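PDB 4Q9D: benzoylformate decarboxylase from Mycobacterium smegmatis, which belongs to the thiamine pyrophosphate-dependent enzyme family and holds a magnesium ion within its C-terminal cofactor-binding domain. Local coordinates for residues A258-E261 with Q262-A266; L383-F386 with T387-T391; Y12-L15 with R16-L20; L159-P162 with L163-D167. All coordinates share one frame; numbering follows the deposited sequence.

Interaction 1: A258-E261 with Q262-A266; sequences AGVE and QAVSA
Val260 and Val264 meet on the inner side of helix 257-264, in the Rossmann-like central domain, while Glu261 and Gln262 line its wetter flank. On the tight side the two valines stand one turn apart and touch through their CG1 methyls at 3.9 Å. Both methyls of Val264 also lie close to the preceding turn, CG1 being 3.3 Å from Val260 O. Val260 and Val264 are both buried; loop residues Phe278 and Pro290 lie against them. The backbone beneath is regular, with Gln262 N bonded to Ala258 O and Ala263 N to Gly259 O, while Val264 N reaches Val260 O at 2.9 Å. Val264 N also makes a weak bond to Glu261 O, at 3.4 Å. The outer flank is looser and is bridged by water. One molecule gives hydrogen bonds to Ala258 O and to Glu261 OE1, each at 3.0 Å, and accepts only a weak bond from Gln262 NE2. The extended chain of Glu261 brings OE1 to the water, and the same oxygen takes a bond from Glu287 N. Gln262 lies alongside the previous turn, with CG 3.4 Å from Ala258 O. Exposed Ser265 has chi1 at 61°, which folds its hydroxyl back along the chain: OG donates to Gln262 O at 3.0 Å from above the carbonyl plane.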
ATOM      1  N   ALA B 258      15.568 -27.115 -14.774  1.00 25.70           N
ATOM      2  CA  ALA B 258      16.190 -28.366 -15.245  1.00 26.00           C
ATOM      3  C   ALA B 258      17.287 -28.080 -16.262  1.00 26.80           C
ATOM      4  O   ALA B 258      18.334 -28.738 -16.272  1.00 30.98           O
ATOM      5  CB  ALA B 258      15.126 -29.314 -15.854  1.00 27.54           C
ATOM      6  N   GLY B 259      17.062 -27.098 -17.126  1.00 24.69           N
ATOM      7  CA  GLY B 259      18.042 -26.789 -18.163  1.00 27.62           C
ATOM      8  C   GLY B 259      19.341 -26.192 -17.627  1.00 29.97           C
ATOM      9  O   GLY B 259      20.444 -26.580 -18.018  1.00 31.15           O
ATOM     10  N   VAL B 260      19.208 -25.218 -16.737  1.00 27.33           N
ATOM     11  CA  VAL B 260      20.371 -24.645 -16.067  1.00 29.10           C
ATOM     12  C   VAL B 260      21.103 -25.680 -15.214  1.00 22.01           C
ATOM     13  O   VAL B 260      22.338 -25.733 -15.226  1.00 28.18           O
ATOM     14  CB  VAL B 260      20.007 -23.409 -15.228  1.00 26.34           C
ATOM     15  CG1 VAL B 260      21.196 -22.959 -14.379  1.00 20.65           C
ATOM     16  CG2 VAL B 260      19.533 -22.268 -16.138  1.00 22.25           C
ATOM     17  N   GLU B 261      20.342 -26.503 -14.485  1.00 26.57           N
ATOM     18  CA  GLU B 261      20.935 -27.597 -13.714  1.00 30.43           C
ATOM     19  C   GLU B 261      21.882 -28.451 -14.577  1.00 32.70           C
ATOM     20  O   GLU B 261      23.033 -28.679 -14.209  1.00 29.45           O
ATOM     21  CB  GLU B 261      19.863 -28.502 -13.084  1.00 27.23           C
ATOM     22  CG  GLU B 261      20.511 -29.725 -12.371  1.00 35.44           C
ATOM     23  CD  GLU B 261      19.521 -30.725 -11.759  1.00 36.98           C
ATOM     24  OE1 GLU B 261      18.295 -30.635 -11.989  1.00 34.97           O
ATOM     25  OE2 GLU B 261      19.988 -31.619 -11.026  1.00 54.69           O
ATOM     26  N   GLN B 262      21.388 -28.906 -15.731  1.00 27.95           N
ATOM     27  CA  GLN B 262      22.184 -29.694 -16.667  1.00 29.02           C
ATOM     28  C   GLN B 262      23.337 -28.901 -17.270  1.00 32.99           C
ATOM     29  O   GLN B 262      24.405 -29.448 -17.484  1.00 36.15           O
ATOM     30  CB  GLN B 262      21.306 -30.290 -17.786  1.00 28.97           C
ATOM     31  CG  GLN B 262      20.279 -31.284 -17.267  1.00 30.94           C
ATOM     32  CD  GLN B 262      19.353 -31.829 -18.372  1.00 53.42           C
ATOM     33  OE1 GLN B 262      19.636 -31.707 -19.562  1.00 49.98           O
ATOM     34  NE2 GLN B 262      18.243 -32.426 -17.967  1.00 42.85           N
ATOM     35  N   ALA B 263      23.143 -27.612 -17.533  1.00 30.93           N
ATOM     36  CA  ALA B 263      24.226 -26.820 -18.139  1.00 28.31           C
ATOM     37  C   ALA B 263      25.373 -26.560 -17.163  1.00 30.66           C
ATOM     38  O   ALA B 263      26.520 -26.413 -17.576  1.00 37.63           O
ATOM     39  CB  ALA B 263      23.711 -25.507 -18.702  1.00 26.56           C
ATOM     40  N   VAL B 264      25.074 -26.484 -15.869  1.00 30.08           N
ATOM     41  CA  VAL B 264      26.140 -26.161 -14.922  1.00 28.54           C
ATOM     42  C   VAL B 264      26.745 -27.404 -14.243  1.00 30.10           C
ATOM     43  O   VAL B 264      27.743 -27.284 -13.535  1.00 32.38           O
ATOM     44  CB  VAL B 264      25.688 -25.143 -13.830  1.00 27.68           C
ATOM     45  CG1 VAL B 264      24.981 -23.884 -14.468  1.00 25.11           C
ATOM     46  CG2 VAL B 264      24.807 -25.843 -12.819  1.00 25.42           C
ATOM     47  N   SER B 265      26.144 -28.582 -14.444  1.00 31.65           N
ATOM     48  CA  SER B 265      26.598 -29.796 -13.743  1.00 40.97           C
ATOM     49  C   SER B 265      28.039 -30.219 -14.078  1.00 32.46           C
ATOM     50  O   SER B 265      28.679 -30.917 -13.296  1.00 38.18           O
ATOM     51  CB  SER B 265      25.649 -30.961 -14.003  1.00 29.79           C
ATOM     52  OG  SER B 265      25.632 -31.223 -15.386  1.00 41.68           O
ATOM     53  N   ALA B 266      28.550 -29.778 -15.224  1.00 30.05           N
ATOM     54  CA  ALA B 266      29.933 -30.045 -15.602  1.00 34.07           C
ATOM     55  C   ALA B 266      30.919 -29.221 -14.793  1.00 43.76           C
ATOM     56  O   ALA B 266      32.112 -29.480 -14.841  1.00 42.24           O
ATOM     57  CB  ALA B 266      30.135 -29.728 -17.089  1.00 42.55           C
TER
HETATM   58  O   HOH W   1      17.785 -31.314 -14.858  1.00 42.51           O

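Interaction 2: L383-F386 with T387-T391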
ATOM      1  N   LEU B 383      16.310 -17.494 -31.524  1.00 29.06           N
ATOM      2  CA  LEU B 383      17.352 -18.382 -32.070  1.00 33.61           C
ATOM      3  C   LEU B 383      18.009 -17.744 -33.283  1.00 29.36           C
ATOM      4  O   LEU B 383      19.230 -17.785 -33.416  1.00 26.47           O
ATOM      5  CB  LEU B 383      16.786 -19.762 -32.449  1.00 35.73           C
ATOM      6  CG  LEU B 383      17.754 -20.717 -33.179  1.00 53.96           C
ATOM      7  CD1 LEU B 383      19.062 -20.938 -32.402  1.00 41.18           C
ATOM      8  CD2 LEU B 383      17.081 -22.061 -33.527  1.00 43.69           C
ATOM      9  N   ASP B 384      17.201 -17.101 -34.133  1.00 22.81           N
ATOM     10  CA  ASP B 384      17.711 -16.440 -35.341  1.00 25.13           C
ATOM     11  C   ASP B 384      18.620 -15.264 -35.036  1.00 28.50           C
ATOM     12  O   ASP B 384      19.608 -15.029 -35.725  1.00 27.04           O
ATOM     13  CB  ASP B 384      16.541 -16.019 -36.241  1.00 27.50           C
ATOM     14  CG  ASP B 384      15.620 -17.194 -36.553  1.00 35.30           C
ATOM     15  OD1 ASP B 384      16.128 -18.239 -37.023  1.00 39.91           O
ATOM     16  OD2 ASP B 384      14.411 -17.112 -36.280  1.00 37.64           O
ATOM     17  N   LEU B 385      18.270 -14.504 -34.009  1.00 26.85           N
ATOM     18  CA  LEU B 385      19.096 -13.379 -33.597  1.00 27.08           C
ATOM     19  C   LEU B 385      20.429 -13.928 -33.102  1.00 22.26           C
ATOM     20  O   LEU B 385      21.488 -13.424 -33.456  1.00 26.98           O
ATOM     21  CB  LEU B 385      18.392 -12.604 -32.468  1.00 27.21           C
ATOM     22  CG  LEU B 385      19.277 -11.745 -31.561  1.00 33.67           C
ATOM     23  CD1 LEU B 385      19.477 -10.403 -32.197  1.00 24.19           C
ATOM     24  CD2 LEU B 385      18.653 -11.622 -30.156  1.00 38.50           C
ATOM     25  N   PHE B 386      20.357 -14.960 -32.259  1.00 28.21           N
ATOM     26  CA  PHE B 386      21.563 -15.572 -31.725  1.00 30.95           C
ATOM     27  C   PHE B 386      22.472 -16.101 -32.860  1.00 32.50           C
ATOM     28  O   PHE B 386      23.695 -15.884 -32.867  1.00 30.36           O
ATOM     29  CB  PHE B 386      21.172 -16.696 -30.744  1.00 30.50           C
ATOM     30  CG  PHE B 386      22.333 -17.558 -30.309  1.00 38.40           C
ATOM     31  CD1 PHE B 386      23.262 -17.088 -29.383  1.00 37.35           C
ATOM     32  CD2 PHE B 386      22.500 -18.839 -30.833  1.00 40.17           C
ATOM     33  CE1 PHE B 386      24.335 -17.876 -28.986  1.00 39.42           C
ATOM     34  CE2 PHE B 386      23.575 -19.636 -30.438  1.00 42.02           C
ATOM     35  CZ  PHE B 386      24.495 -19.147 -29.510  1.00 39.44           C
ATOM     36  N   THR B 387      21.862 -16.778 -33.826  1.00 29.74           N
ATOM     37  CA  THR B 387      22.611 -17.390 -34.929  1.00 28.34           C
ATOM     38  C   THR B 387      23.267 -16.364 -35.820  1.00 34.60           C
ATOM     39  O   THR B 387      24.433 -16.497 -36.158  1.00 28.46           O
ATOM     40  CB  THR B 387      21.697 -18.246 -35.786  1.00 27.47           C
ATOM     41  OG1 THR B 387      21.147 -19.269 -34.953  1.00 30.02           O
ATOM     42  CG2 THR B 387      22.473 -18.884 -36.953  1.00 33.31           C
ATOM     43  N   TRP B 388      22.532 -15.315 -36.170  1.00 26.62           N
ATOM     44  CA  TRP B 388      23.006 -14.400 -37.206  1.00 27.90           C
ATOM     45  C   TRP B 388      23.460 -13.015 -36.743  1.00 29.95           C
ATOM     46  O   TRP B 388      24.178 -12.337 -37.475  1.00 30.24           O
ATOM     47  CB  TRP B 388      21.923 -14.236 -38.273  1.00 26.25           C
ATOM     48  CG  TRP B 388      21.685 -15.506 -39.069  1.00 31.64           C
ATOM     49  CD1 TRP B 388      20.581 -16.320 -39.024  1.00 30.59           C
ATOM     50  CD2 TRP B 388      22.578 -16.092 -40.029  1.00 30.14           C
ATOM     51  NE1 TRP B 388      20.740 -17.381 -39.905  1.00 31.31           N
ATOM     52  CE2 TRP B 388      21.958 -17.261 -40.530  1.00 31.90           C
ATOM     53  CE3 TRP B 388      23.851 -15.743 -40.510  1.00 34.71           C
ATOM     54  CZ2 TRP B 388      22.563 -18.082 -41.493  1.00 32.24           C
ATOM     55  CZ3 TRP B 388      24.452 -16.562 -41.470  1.00 38.49           C
ATOM     56  CH2 TRP B 388      23.801 -17.716 -41.947  1.00 30.90           C
ATOM     57  N   LEU B 389      23.036 -12.559 -35.562  1.00 27.28           N
ATOM     58  CA  LEU B 389      23.405 -11.196 -35.162  1.00 28.36           C
ATOM     59  C   LEU B 389      24.090 -11.162 -33.811  1.00 33.30           C
ATOM     60  O   LEU B 389      23.540 -10.602 -32.849  1.00 30.29           O
ATOM     61  CB  LEU B 389      22.184 -10.272 -35.129  1.00 26.11           C
ATOM     62  CG  LEU B 389      21.323 -10.126 -36.376  1.00 31.67           C
ATOM     63  CD1 LEU B 389      20.208  -9.083 -36.111  1.00 30.56           C
ATOM     64  CD2 LEU B 389      22.161  -9.694 -37.574  1.00 26.00           C
ATOM     65  N   PRO B 390      25.299 -11.746 -33.728  1.00 30.79           N
ATOM     66  CA  PRO B 390      25.991 -11.709 -32.435  1.00 26.39           C
ATOM     67  C   PRO B 390      26.290 -10.269 -32.050  1.00 37.76           C
ATOM     68  O   PRO B 390      26.572  -9.424 -32.912  1.00 26.95           O
ATOM     69  CB  PRO B 390      27.307 -12.456 -32.694  1.00 28.76           C
ATOM     70  CG  PRO B 390      27.495 -12.406 -34.225  1.00 30.84           C
ATOM     71  CD  PRO B 390      26.083 -12.440 -34.774  1.00 33.51           C
ATOM     72  N   THR B 391      26.217  -9.993 -30.753  1.00 27.70           N
ATOM     73  CA  THR B 391      26.549  -8.666 -30.262  1.00 21.79           C
ATOM     74  C   THR B 391      28.046  -8.614 -30.003  1.00 21.35           C
ATOM     75  O   THR B 391      28.573  -9.419 -29.225  1.00 29.08           O
ATOM     76  CB  THR B 391      25.823  -8.407 -28.941  1.00 29.30           C
ATOM     77  OG1 THR B 391      24.421  -8.543 -29.164  1.00 25.35           O
ATOM     78  CG2 THR B 391      26.130  -7.010 -28.408  1.00 21.75           C
TER
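Thr387 has OG1 opposite its carbonyl carbon and beside its own amide (chi1 -60°), a torsion that swings the hydroxyl back over the preceding turn to Leu383 O. Leu383 O is gripped twice by one residue, by Thr387 N at 2.8 Å and by Thr387 OG1 at 2.9 Å. The hydroxyl comes from above the carbonyl plane, the amide much nearer to it. In this way the buried threonine satisfies its polar group within its own helix, and Leu383 CD1 closes over OG1 at 3.7 Å. Leu385 and Leu389 use different torsions: Leu385 CG lies opposite its backbone N (chi1 158°), whereas that of Leu389 lies opposite its carbonyl carbon (chi1 -56°), and the two side chains cross at about a right angle. The other branch of the threonine, Thr387 CG2, rests 3.7 Å above one face of the Trp388 indole, offset toward its rim. Asp384 O takes the amide of Trp388 and also lies near the plane of that ring, at its edge. At the last turn Leu389 N bonds to Leu385 O at 2.8 Å, while Leu385 CD1 packs on Leu389 CB at 4.0 Å; Leu389 is already leaving the helix, and Pro390 follows. Helix 382-388 is the connection of a beta-alpha-beta unit from strand 373-377 to strand 397-399. Trp388 bonds through NE1 to Asn358 and lies on helix 357-367, Leu385 packs on Phe397 of strand 397-399, and Phe386 reaches strand 249-252.

Interaction 3: Y12-L15 with R16-L20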
ATOM      1  N   TYR B  12      13.406  24.371 -12.623  1.00 22.84           N
ATOM      2  CA  TYR B  12      14.075  24.246 -13.919  1.00 23.17           C
ATOM      3  C   TYR B  12      15.562  24.608 -13.829  1.00 25.51           C
ATOM      4  O   TYR B  12      16.399  23.955 -14.449  1.00 26.87           O
ATOM      5  CB  TYR B  12      13.366  25.103 -14.958  1.00 22.17           C
ATOM      6  CG  TYR B  12      12.189  24.395 -15.579  1.00 26.81           C
ATOM      7  CD1 TYR B  12      12.377  23.480 -16.623  1.00 24.98           C
ATOM      8  CD2 TYR B  12      10.894  24.598 -15.105  1.00 26.81           C
ATOM      9  CE1 TYR B  12      11.299  22.813 -17.191  1.00 22.66           C
ATOM     10  CE2 TYR B  12       9.808  23.944 -15.673  1.00 24.82           C
ATOM     11  CZ  TYR B  12      10.020  23.049 -16.720  1.00 24.61           C
ATOM     12  OH  TYR B  12       8.954  22.403 -17.315  1.00 23.85           O
ATOM     13  N   ASP B  13      15.909  25.620 -13.027  1.00 22.62           N
ATOM     14  CA  ASP B  13      17.326  25.916 -12.814  1.00 23.21           C
ATOM     15  C   ASP B  13      18.062  24.706 -12.241  1.00 28.05           C
ATOM     16  O   ASP B  13      19.187  24.430 -12.624  1.00 22.82           O
ATOM     17  CB  ASP B  13      17.515  27.129 -11.882  1.00 23.15           C
ATOM     18  CG  ASP B  13      17.195  28.465 -12.588  1.00 28.81           C
ATOM     19  OD1 ASP B  13      17.063  28.471 -13.826  1.00 30.93           O
ATOM     20  OD2 ASP B  13      17.069  29.495 -11.906  1.00 30.09           O
ATOM     21  N   LEU B  14      17.436  23.998 -11.298  1.00 23.62           N
ATOM     22  CA  LEU B  14      18.074  22.824 -10.705  1.00 24.58           C
ATOM     23  C   LEU B  14      18.173  21.703 -11.741  1.00 25.27           C
ATOM     24  O   LEU B  14      19.213  21.064 -11.877  1.00 28.00           O
ATOM     25  CB  LEU B  14      17.289  22.322  -9.481  1.00 18.35           C
ATOM     26  CG  LEU B  14      17.705  20.953  -8.938  1.00 22.40           C
ATOM     27  CD1 LEU B  14      19.126  21.036  -8.363  1.00 18.14           C
ATOM     28  CD2 LEU B  14      16.724  20.542  -7.853  1.00 22.02           C
ATOM     29  N   LEU B  15      17.076  21.469 -12.456  1.00 22.08           N
ATOM     30  CA  LEU B  15      17.037  20.426 -13.476  1.00 25.68           C
ATOM     31  C   LEU B  15      18.181  20.641 -14.479  1.00 27.82           C
ATOM     32  O   LEU B  15      18.887  19.697 -14.841  1.00 25.36           O
ATOM     33  CB  LEU B  15      15.657  20.440 -14.194  1.00 23.36           C
ATOM     34  CG  LEU B  15      14.441  19.998 -13.358  1.00 29.49           C
ATOM     35  CD1 LEU B  15      13.184  20.068 -14.195  1.00 23.57           C
ATOM     36  CD2 LEU B  15      14.651  18.549 -12.792  1.00 23.55           C
ATOM     37  N   ARG B  16      18.373  21.884 -14.921  1.00 23.08           N
ATOM     38  CA  ARG B  16      19.479  22.189 -15.849  1.00 24.32           C
ATOM     39  C   ARG B  16      20.826  21.795 -15.244  1.00 27.42           C
ATOM     40  O   ARG B  16      21.626  21.135 -15.907  1.00 30.50           O
ATOM     41  CB  ARG B  16      19.483  23.684 -16.252  1.00 24.75           C
ATOM     42  CG  ARG B  16      20.553  24.091 -17.283  1.00 27.48           C
ATOM     43  CD  ARG B  16      20.514  25.624 -17.564  1.00 26.76           C
ATOM     44  NE  ARG B  16      19.260  25.998 -18.214  1.00 24.98           N
ATOM     45  CZ  ARG B  16      18.266  26.651 -17.625  1.00 28.30           C
ATOM     46  NH1 ARG B  16      18.381  27.051 -16.353  1.00 26.21           N
ATOM     47  NH2 ARG B  16      17.163  26.922 -18.318  1.00 23.43           N
ATOM     48  N   LYS B  17      21.089  22.205 -13.998  1.00 23.12           N
ATOM     49  CA  LYS B  17      22.355  21.836 -13.334  1.00 24.32           C
ATOM     50  C   LYS B  17      22.549  20.329 -13.219  1.00 24.92           C
ATOM     51  O   LYS B  17      23.671  19.850 -13.304  1.00 28.99           O
ATOM     52  CB  LYS B  17      22.451  22.460 -11.941  1.00 25.62           C
ATOM     53  CG  LYS B  17      22.502  24.010 -11.973  1.00 30.10           C
ATOM     54  CD  LYS B  17      22.480  24.609 -10.565  1.00 30.00           C
ATOM     55  CE  LYS B  17      22.290  26.125 -10.607  1.00 33.55           C
ATOM     56  NZ  LYS B  17      22.034  26.670  -9.246  1.00 27.20           N
ATOM     57  N   LEU B  18      21.454  19.588 -13.041  1.00 21.65           N
ATOM     58  CA  LEU B  18      21.511  18.132 -12.904  1.00 27.42           C
ATOM     59  C   LEU B  18      21.651  17.440 -14.257  1.00 27.09           C
ATOM     60  O   LEU B  18      21.937  16.241 -14.317  1.00 29.44           O
ATOM     61  CB  LEU B  18      20.244  17.606 -12.199  1.00 23.44           C
ATOM     62  CG  LEU B  18      20.101  18.058 -10.748  1.00 21.78           C
ATOM     63  CD1 LEU B  18      18.882  17.428 -10.100  1.00 22.52           C
ATOM     64  CD2 LEU B  18      21.356  17.658  -9.993  1.00 19.97           C
ATOM     65  N   GLY B  19      21.431  18.184 -15.340  1.00 23.86           N
ATOM     66  CA  GLY B  19      21.492  17.605 -16.675  1.00 26.98           C
ATOM     67  C   GLY B  19      20.164  17.049 -17.154  1.00 27.33           C
ATOM     68  O   GLY B  19      20.079  16.443 -18.235  1.00 25.89           O
ATOM     69  N   LEU B  20      19.115  17.268 -16.366  1.00 24.83           N
ATOM     70  CA  LEU B  20      17.778  16.781 -16.714  1.00 24.35           C
ATOM     71  C   LEU B  20      17.052  17.736 -17.650  1.00 28.87           C
ATOM     72  O   LEU B  20      16.066  18.359 -17.254  1.00 27.04           O
ATOM     73  CB  LEU B  20      16.938  16.554 -15.449  1.00 23.91           C
ATOM     74  CG  LEU B  20      17.424  15.434 -14.514  1.00 25.82           C
ATOM     75  CD1 LEU B  20      16.663  15.475 -13.193  1.00 27.84           C
ATOM     76  CD2 LEU B  20      17.247  14.085 -15.189  1.00 25.72           C
TER
HETATM   77  O   HOH W   2      20.466  26.474 -14.045  1.00 27.52           O
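Asp13 and Arg16 supply the charged part of this helix end, a salt bridge between side chains that lie side by side and point the same way. Arg16 NH1 meets Asp13 OD1 at 3.2 Å, on the anti side of the carboxylate and within the guanidinium plane, though the two flat groups are turned 55° from each other. The bond is bent rather than straight, and the arginine is shared: its NE pairs with Asp41. A water lies at the same guanidinium edge, accepting from NH1 and donating to Asp13 O at 2.8 Å, so the arginine head is tied to the backbone of the previous turn too.

Apolar contacts occupy another side of the helix. Leu14 CG and Leu18 CD1 touch at 3.9 Å, and both leucines pack on Met143 of helix 138-150. Leu15 CD2 meets Leu20 CD1 at 3.7 Å, a contact made across the end of the helix.

Among the backbone bonds, Leu18 N to Leu14 O closes the last regular turn. Beyond it Leu20 N reaches back to Leu15 O at 2.9 Å and Gly19 N to Arg16 O at 3.0 Å. With Gly19 at a positive phi (89°), these two bonds and the Leu15-Leu20 pair that brackets them form a classic Schellman motif, which ends helix 7-18 and turns the chain toward strand 22-25.

Interaction 4: L159-P162 with L163-D167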
ATOM      1  N   LEU B 159       7.033  11.298  -8.560  1.00 18.85           N
ATOM      2  CA  LEU B 159       6.737  12.552  -7.860  1.00 20.21           C
ATOM      3  C   LEU B 159       5.449  13.100  -8.394  1.00 17.41           C
ATOM      4  O   LEU B 159       5.314  13.295  -9.600  1.00 18.50           O
ATOM      5  CB  LEU B 159       7.810  13.590  -8.166  1.00 24.09           C
ATOM      6  CG  LEU B 159       8.946  13.856  -7.196  1.00 34.23           C
ATOM      7  CD1 LEU B 159       9.774  15.003  -7.782  1.00 28.51           C
ATOM      8  CD2 LEU B 159       8.380  14.268  -5.834  1.00 35.60           C
ATOM      9  N   SER B 160       4.512  13.369  -7.497  1.00 21.28           N
ATOM     10  CA  SER B 160       3.218  13.926  -7.852  1.00 18.77           C
ATOM     11  C   SER B 160       3.229  15.398  -7.416  1.00 18.95           C
ATOM     12  O   SER B 160       3.533  15.677  -6.249  1.00 19.22           O
ATOM     13  CB  SER B 160       2.143  13.217  -7.053  1.00 15.94           C
ATOM     14  OG  SER B 160       0.870  13.699  -7.445  1.00 21.25           O
ATOM     15  N   ILE B 161       2.906  16.324  -8.322  1.00 20.03           N
ATOM     16  CA  ILE B 161       3.000  17.765  -7.994  1.00 19.01           C
ATOM     17  C   ILE B 161       1.684  18.512  -8.254  1.00 20.66           C
ATOM     18  O   ILE B 161       1.293  18.736  -9.413  1.00 19.48           O
ATOM     19  CB  ILE B 161       4.119  18.493  -8.784  1.00 21.36           C
ATOM     20  CG1 ILE B 161       5.442  17.675  -8.803  1.00 17.39           C
ATOM     21  CG2 ILE B 161       4.315  19.934  -8.247  1.00 17.46           C
ATOM     22  CD1 ILE B 161       6.042  17.539  -7.420  1.00 25.11           C
ATOM     23  N   PRO B 162       0.996  18.906  -7.177  1.00 16.90           N
ATOM     24  CA  PRO B 162      -0.220  19.741  -7.297  1.00 20.15           C
ATOM     25  C   PRO B 162       0.021  20.953  -8.228  1.00 21.37           C
ATOM     26  O   PRO B 162       1.036  21.638  -8.131  1.00 18.18           O
ATOM     27  CB  PRO B 162      -0.486  20.187  -5.859  1.00 15.50           C
ATOM     28  CG  PRO B 162       0.065  19.027  -5.007  1.00 16.61           C
ATOM     29  CD  PRO B 162       1.348  18.614  -5.776  1.00 17.23           C
ATOM     30  N   LEU B 163      -0.889  21.185  -9.162  1.00 18.44           N
ATOM     31  CA  LEU B 163      -0.619  22.146 -10.232  1.00 21.08           C
ATOM     32  C   LEU B 163      -0.402  23.585  -9.729  1.00 24.70           C
ATOM     33  O   LEU B 163       0.193  24.404 -10.425  1.00 22.34           O
ATOM     34  CB  LEU B 163      -1.732  22.085 -11.285  1.00 14.46           C
ATOM     35  CG  LEU B 163      -3.152  22.491 -10.845  1.00 23.42           C
ATOM     36  CD1 LEU B 163      -3.381  24.040 -10.994  1.00 21.21           C
ATOM     37  CD2 LEU B 163      -4.140  21.741 -11.692  1.00 20.33           C
ATOM     38  N   ASP B 164      -0.852  23.889  -8.515  1.00 19.76           N
ATOM     39  CA  ASP B 164      -0.766  25.264  -8.024  1.00 23.14           C
ATOM     40  C   ASP B 164       0.590  25.524  -7.422  1.00 26.20           C
ATOM     41  O   ASP B 164       0.916  26.666  -7.130  1.00 24.12           O
ATOM     42  CB  ASP B 164      -1.914  25.608  -7.033  1.00 24.80           C
ATOM     43  CG  ASP B 164      -2.022  24.613  -5.882  1.00 26.25           C
ATOM     44  OD1 ASP B 164      -1.935  23.395  -6.134  1.00 26.08           O
ATOM     45  OD2 ASP B 164      -2.199  25.032  -4.725  1.00 27.28           O
ATOM     46  N   ASP B 165       1.399  24.480  -7.250  1.00 22.02           N
ATOM     47  CA  ASP B 165       2.683  24.648  -6.578  1.00 21.26           C
ATOM     48  C   ASP B 165       3.652  25.524  -7.380  1.00 20.76           C
ATOM     49  O   ASP B 165       4.469  26.250  -6.817  1.00 25.38           O
ATOM     50  CB  ASP B 165       3.355  23.276  -6.273  1.00 17.79           C
ATOM     51  CG  ASP B 165       2.723  22.553  -5.067  1.00 23.60           C
ATOM     52  OD1 ASP B 165       1.747  23.085  -4.477  1.00 23.88           O
ATOM     53  OD2 ASP B 165       3.189  21.443  -4.715  1.00 19.52           O
ATOM     54  N   TRP B 166       3.582  25.419  -8.697  1.00 23.17           N
ATOM     55  CA  TRP B 166       4.650  25.901  -9.568  1.00 21.27           C
ATOM     56  C   TRP B 166       4.768  27.429  -9.541  1.00 28.27           C
ATOM     57  O   TRP B 166       5.851  27.974  -9.712  1.00 25.41           O
ATOM     58  CB  TRP B 166       4.389  25.405 -11.009  1.00 20.34           C
ATOM     59  CG  TRP B 166       4.596  23.904 -11.120  1.00 26.41           C
ATOM     60  CD1 TRP B 166       3.635  22.945 -11.222  1.00 20.40           C
ATOM     61  CD2 TRP B 166       5.850  23.209 -11.051  1.00 21.23           C
ATOM     62  NE1 TRP B 166       4.210  21.698 -11.258  1.00 22.75           N
ATOM     63  CE2 TRP B 166       5.569  21.831 -11.155  1.00 22.46           C
ATOM     64  CE3 TRP B 166       7.182  23.623 -10.929  1.00 17.71           C
ATOM     65  CZ2 TRP B 166       6.569  20.860 -11.159  1.00 21.43           C
ATOM     66  CZ3 TRP B 166       8.179  22.654 -10.911  1.00 23.23           C
ATOM     67  CH2 TRP B 166       7.862  21.283 -11.020  1.00 25.52           C
ATOM     68  N   ASP B 167       3.640  28.106  -9.340  1.00 23.54           N
ATOM     69  CA  ASP B 167       3.619  29.567  -9.328  1.00 29.85           C
ATOM     70  C   ASP B 167       3.866  30.171  -7.955  1.00 29.15           C
ATOM     71  O   ASP B 167       3.883  31.377  -7.819  1.00 27.25           O
ATOM     72  CB  ASP B 167       2.310  30.090  -9.933  1.00 30.96           C
ATOM     73  CG  ASP B 167       2.239  29.817 -11.429  1.00 55.04           C
ATOM     74  OD1 ASP B 167       3.340  29.722 -12.044  1.00 59.65           O
ATOM     75  OD2 ASP B 167       1.116  29.676 -11.981  1.00 65.78           O
TER
HETATM   76  O   HOH W   3       2.376  19.563 -11.693  1.00 17.17           O
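Ile161 O and Trp166 NE1 hold one water between them: it donates to the carbonyl at 2.7 Å and accepts from the indole N-H at 2.8 Å, lying in the plane of the ring at its edge. The bridge ties the end of a strand to the loop that leaves it. Beside it, Ile161 meets the indole directly. With CG1 beside the backbone N (chi1 -45°), the CG2 methyl is left anti to that N and approaches the ring obliquely, 3.5 Å from Trp166 NE1 and 3.7 Å from Trp166 CE2, with the two side chains crossing at about a right angle. The turn itself is closed by Asp165 N, which donates to Pro162 O at 3.0 Å. That bond is straight at nitrogen (166°), but the donor stands above the carbonyl plane; Leu163 and Asp164 occupy the corners of a type I turn. Two carboxylate oxygens touch the buried proline ring from the same side, at different carbons. Asp165 OD2 lies 3.5 Å from Pro162 CD and Asp164 OD1 3.5 Å from Pro162 CB. Both oxygens have their strong partner in Arg104: OD2 of Asp165 forms a salt bridge with its NH2, and OD1 of Asp164 accepts from its backbone N. Arg104 thus holds both aspartates, and its guanidinium probably offsets the charge of Asp165. Strand 157-162 runs between strands 95-101 and 128-130 of the parallel N-terminal sheet, and the turn springs from its C-terminal end. Trp166 projects onto Val138 of helix 138-150 and onto Val7 and Thr11 of helix 7-18.

From the N terminus the contacts come in the order interaction 3, 4, 1, 2. Each is local, spanning a stretch of helix or a turn, and they follow in series without nesting or crossing. Interactions 3 and 4 belong to the N-terminal sheet region, their centres about 17 Å apart; they do not touch, but Trp166 of interaction 4 packs on the first half of helix 7-18, whose end interaction 3 closes. Interaction 1 lies along helix 257-264 of the central domain. Interaction 2, in the C-terminal domain, has its centre about 22 Å away, and Phe386 touches strand 249-252, the strand just before helix 257-264. These last two lie across the chain's centre from the first pair.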